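PDB 5HQA: alpha-glucosidase from Pseudoalteromonas sp. K8, which hydrolyses alpha-glucosidic linkages as a calcium-containing, chloride-activated enzyme of glycoside hydrolase family 97. Local coordinates for residues T210-K219 with R406-F414. Numbering follows the deposited sequence.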
# COMPACT_ATOMS: atom_id res chain seq x y z
N THR A 210 6.53 -11.84 -12.94
CA THR A 210 7.76 -11.08 -13.14
C THR A 210 8.97 -11.98 -13.00
O THR A 210 9.14 -12.61 -11.95
CB THR A 210 7.81 -9.93 -12.15
OG1 THR A 210 6.68 -9.08 -12.36
CG2 THR A 210 9.08 -9.13 -12.36
N PRO A 211 9.83 -12.08 -14.00
CA PRO A 211 10.83 -13.16 -14.04
C PRO A 211 12.16 -12.78 -13.40
O PRO A 211 12.47 -11.61 -13.15
CB PRO A 211 11.02 -13.37 -15.54
CG PRO A 211 10.88 -11.99 -16.10
CD PRO A 211 9.76 -11.36 -15.29
N TRP A 212 12.96 -13.82 -13.16
CA TRP A 212 14.39 -13.68 -12.91
C TRP A 212 15.09 -13.17 -14.17
O TRP A 212 14.59 -13.30 -15.28
CB TRP A 212 15.01 -15.03 -12.55
CG TRP A 212 14.61 -15.60 -11.22
CD1 TRP A 212 13.45 -16.24 -10.90
CD2 TRP A 212 15.41 -15.60 -10.03
NE1 TRP A 212 13.47 -16.63 -9.58
CE2 TRP A 212 14.67 -16.25 -9.03
CE3 TRP A 212 16.69 -15.12 -9.73
CZ2 TRP A 212 15.16 -16.43 -7.73
CZ3 TRP A 212 17.18 -15.30 -8.44
CH2 TRP A 212 16.41 -15.95 -7.46
N SER A 213 16.31 -12.64 -13.98
CA SER A 213 17.11 -12.22 -15.13
C SER A 213 17.37 -13.37 -16.08
O SER A 213 17.47 -13.17 -17.29
CB SER A 213 18.43 -11.61 -14.66
OG SER A 213 19.13 -12.54 -13.84
N SER A 214 17.48 -14.60 -15.55
CA SER A 214 17.70 -15.77 -16.38
C SER A 214 16.50 -16.11 -17.25
O SER A 214 16.65 -16.86 -18.21
CB SER A 214 18.05 -16.98 -15.50
OG SER A 214 16.87 -17.46 -14.85
N GLY A 215 15.32 -15.59 -16.92
CA GLY A 215 14.15 -15.75 -17.76
C GLY A 215 13.05 -16.59 -17.15
O GLY A 215 11.89 -16.46 -17.58
N VAL A 216 13.35 -17.45 -16.19
CA VAL A 216 12.29 -18.22 -15.55
C VAL A 216 11.59 -17.34 -14.51
O VAL A 216 12.12 -16.33 -14.06
CB VAL A 216 12.81 -19.52 -14.91
CG1 VAL A 216 13.57 -20.36 -15.95
CG2 VAL A 216 13.66 -19.24 -13.68
N ALA A 217 10.37 -17.74 -14.16
CA ALA A 217 9.58 -16.95 -13.22
C ALA A 217 9.79 -17.38 -11.77
O ALA A 217 10.12 -16.55 -10.91
CB ALA A 217 8.09 -17.02 -13.59
N VAL A 218 9.57 -18.66 -11.46
CA VAL A 218 9.56 -19.12 -10.07
C VAL A 218 10.34 -20.41 -9.95
O VAL A 218 10.06 -21.38 -10.67
CB VAL A 218 8.14 -19.34 -9.53
CG1 VAL A 218 8.20 -19.73 -8.04
CG2 VAL A 218 7.27 -18.10 -9.73
N LYS A 219 11.28 -20.45 -9.01
CA LYS A 219 12.03 -21.66 -8.69
C LYS A 219 11.43 -22.32 -7.45
O LYS A 219 11.28 -21.67 -6.41
CB LYS A 219 13.50 -21.31 -8.45
CG LYS A 219 14.16 -20.57 -9.61
CD LYS A 219 15.54 -20.02 -9.24
CE LYS A 219 16.19 -19.30 -10.41
NZ LYS A 219 17.50 -18.70 -10.03
N ARG A 406 24.11 -9.11 -11.65
CA ARG A 406 22.88 -9.41 -12.37
C ARG A 406 21.87 -8.31 -12.09
O ARG A 406 21.85 -7.74 -11.00
CB ARG A 406 22.28 -10.75 -11.94
CG ARG A 406 23.24 -11.91 -11.95
CD ARG A 406 23.56 -12.40 -13.36
NE ARG A 406 24.57 -13.45 -13.29
CZ ARG A 406 25.31 -13.86 -14.30
NH1 ARG A 406 25.18 -13.32 -15.51
NH2 ARG A 406 26.20 -14.83 -14.10
N HIS A 407 21.02 -8.03 -13.07
CA HIS A 407 19.92 -7.10 -12.90
C HIS A 407 18.62 -7.85 -12.70
O HIS A 407 18.32 -8.80 -13.44
CB HIS A 407 19.81 -6.16 -14.11
CG HIS A 407 20.80 -5.04 -14.08
ND1 HIS A 407 21.50 -4.64 -15.20
CD2 HIS A 407 21.20 -4.23 -13.07
CE1 HIS A 407 22.30 -3.64 -14.88
NE2 HIS A 407 22.13 -3.37 -13.59
N GLU A 408 17.84 -7.43 -11.71
CA GLU A 408 16.58 -8.08 -11.37
C GLU A 408 15.48 -7.03 -11.27
O GLU A 408 15.74 -5.83 -11.18
CB GLU A 408 16.69 -8.85 -10.05
CG GLU A 408 17.86 -9.84 -9.99
CD GLU A 408 17.68 -11.08 -10.88
OE1 GLU A 408 16.58 -11.27 -11.46
OE2 GLU A 408 18.64 -11.87 -10.98
N TRP A 409 14.24 -7.51 -11.28
CA TRP A 409 13.06 -6.69 -11.05
C TRP A 409 12.78 -6.55 -9.56
O TRP A 409 13.03 -7.46 -8.77
CB TRP A 409 11.85 -7.31 -11.72
CG TRP A 409 11.90 -7.27 -13.21
CD1 TRP A 409 12.39 -8.23 -14.05
CD2 TRP A 409 11.43 -6.21 -14.06
NE1 TRP A 409 12.26 -7.83 -15.36
CE2 TRP A 409 11.68 -6.59 -15.39
CE3 TRP A 409 10.81 -4.97 -13.81
CZ2 TRP A 409 11.33 -5.78 -16.48
CZ3 TRP A 409 10.48 -4.15 -14.89
CH2 TRP A 409 10.75 -4.56 -16.21
N HIS A 410 12.22 -5.39 -9.19
CA HIS A 410 11.78 -5.19 -7.81
C HIS A 410 10.71 -6.19 -7.40
O HIS A 410 10.54 -6.44 -6.21
CB HIS A 410 11.20 -3.79 -7.60
CG HIS A 410 12.22 -2.69 -7.64
ND1 HIS A 410 12.85 -2.29 -8.80
CD2 HIS A 410 12.70 -1.88 -6.66
CE1 HIS A 410 13.68 -1.30 -8.53
NE2 HIS A 410 13.61 -1.03 -7.23
N ASP A 411 9.97 -6.76 -8.36
CA ASP A 411 8.83 -7.60 -8.01
C ASP A 411 8.99 -9.04 -8.49
O ASP A 411 8.01 -9.79 -8.57
CB ASP A 411 7.52 -6.97 -8.52
CG ASP A 411 7.52 -6.68 -10.02
OD1 ASP A 411 8.54 -6.21 -10.57
OD2 ASP A 411 6.45 -6.87 -10.65
N GLY A 412 10.22 -9.48 -8.79
CA GLY A 412 10.46 -10.89 -9.03
C GLY A 412 10.60 -11.68 -7.73
O GLY A 412 10.64 -11.13 -6.63
N GLN A 413 10.66 -13.01 -7.88
CA GLN A 413 10.83 -13.88 -6.71
C GLN A 413 12.08 -13.51 -5.91
O GLN A 413 12.05 -13.51 -4.67
CB GLN A 413 10.92 -15.34 -7.16
CG GLN A 413 11.20 -16.34 -6.04
CD GLN A 413 11.35 -17.75 -6.56
OE1 GLN A 413 11.76 -17.96 -7.71
NE2 GLN A 413 11.01 -18.73 -5.73
N PHE A 414 13.18 -13.18 -6.58
CA PHE A 414 14.40 -12.82 -5.87
C PHE A 414 14.15 -11.66 -4.90
O PHE A 414 14.51 -11.73 -3.72
CB PHE A 414 15.52 -12.46 -6.84
CG PHE A 414 16.71 -11.84 -6.15
CD1 PHE A 414 17.62 -12.64 -5.46
CD2 PHE A 414 16.88 -10.46 -6.14
CE1 PHE A 414 18.69 -12.07 -4.79
CE2 PHE A 414 17.96 -9.88 -5.46
CZ PHE A 414 18.86 -10.69 -4.79
O HOH W 1 10.91 -13.96 -10.57
O HOH W 2 14.00 -10.36 -11.27
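Gln-413 OE1 accepts two hydrogen bonds from the 210-219 segment. Lys-219 N donates to Gln-413 OE1 at 2.8 Å, nearly straight. Trp-212 NE1 donates to the same Gln-413 OE1 at 2.9 Å, and the oxygen lies in the indole plane. The amide and ring planes stand 72° apart. Gln-413 NE2 returns a bond to Lys-219 O at 3.0 Å, so the amide pairs with both backbone polar groups of that residue, which fixes its flip. The side chain reaches them extended, with CG anti to the backbone N (chi1 176°). Asp-191 also binds NE2. The next residue on the helix, Phe-414, lays CB over one face of the Trp-212 six-membered ring, 3.8 Å from its centroid, as a CH-pi contact. Lys-219 NZ lies over the opposite face, near the rim. The contact joins the N-terminal, galactose mutarotase-like beta domain to the TIM-barrel catalytic domain. It meets the start of helix 413-428, where Gly-412 is the N-cap, and the hairpin strand 405-408 before it. There Ser-213 N meets the syn side of Glu-408 OE1, tilted 25° out of the carboxylate plane, and Ser-213 OG comes from above the plane at OE2. Arg-398 forms a salt bridge with OE2. One water links Pro-211 O, Glu-408 OE1 and Trp-409 N; another joins Thr-210 O and Ala-217 O to Gln-413 N. Thr-210 OG1 donates to Asp-411 OD2 at 2.8 Å, while its CG2 packs against Trp-409 CB at 3.4 Å.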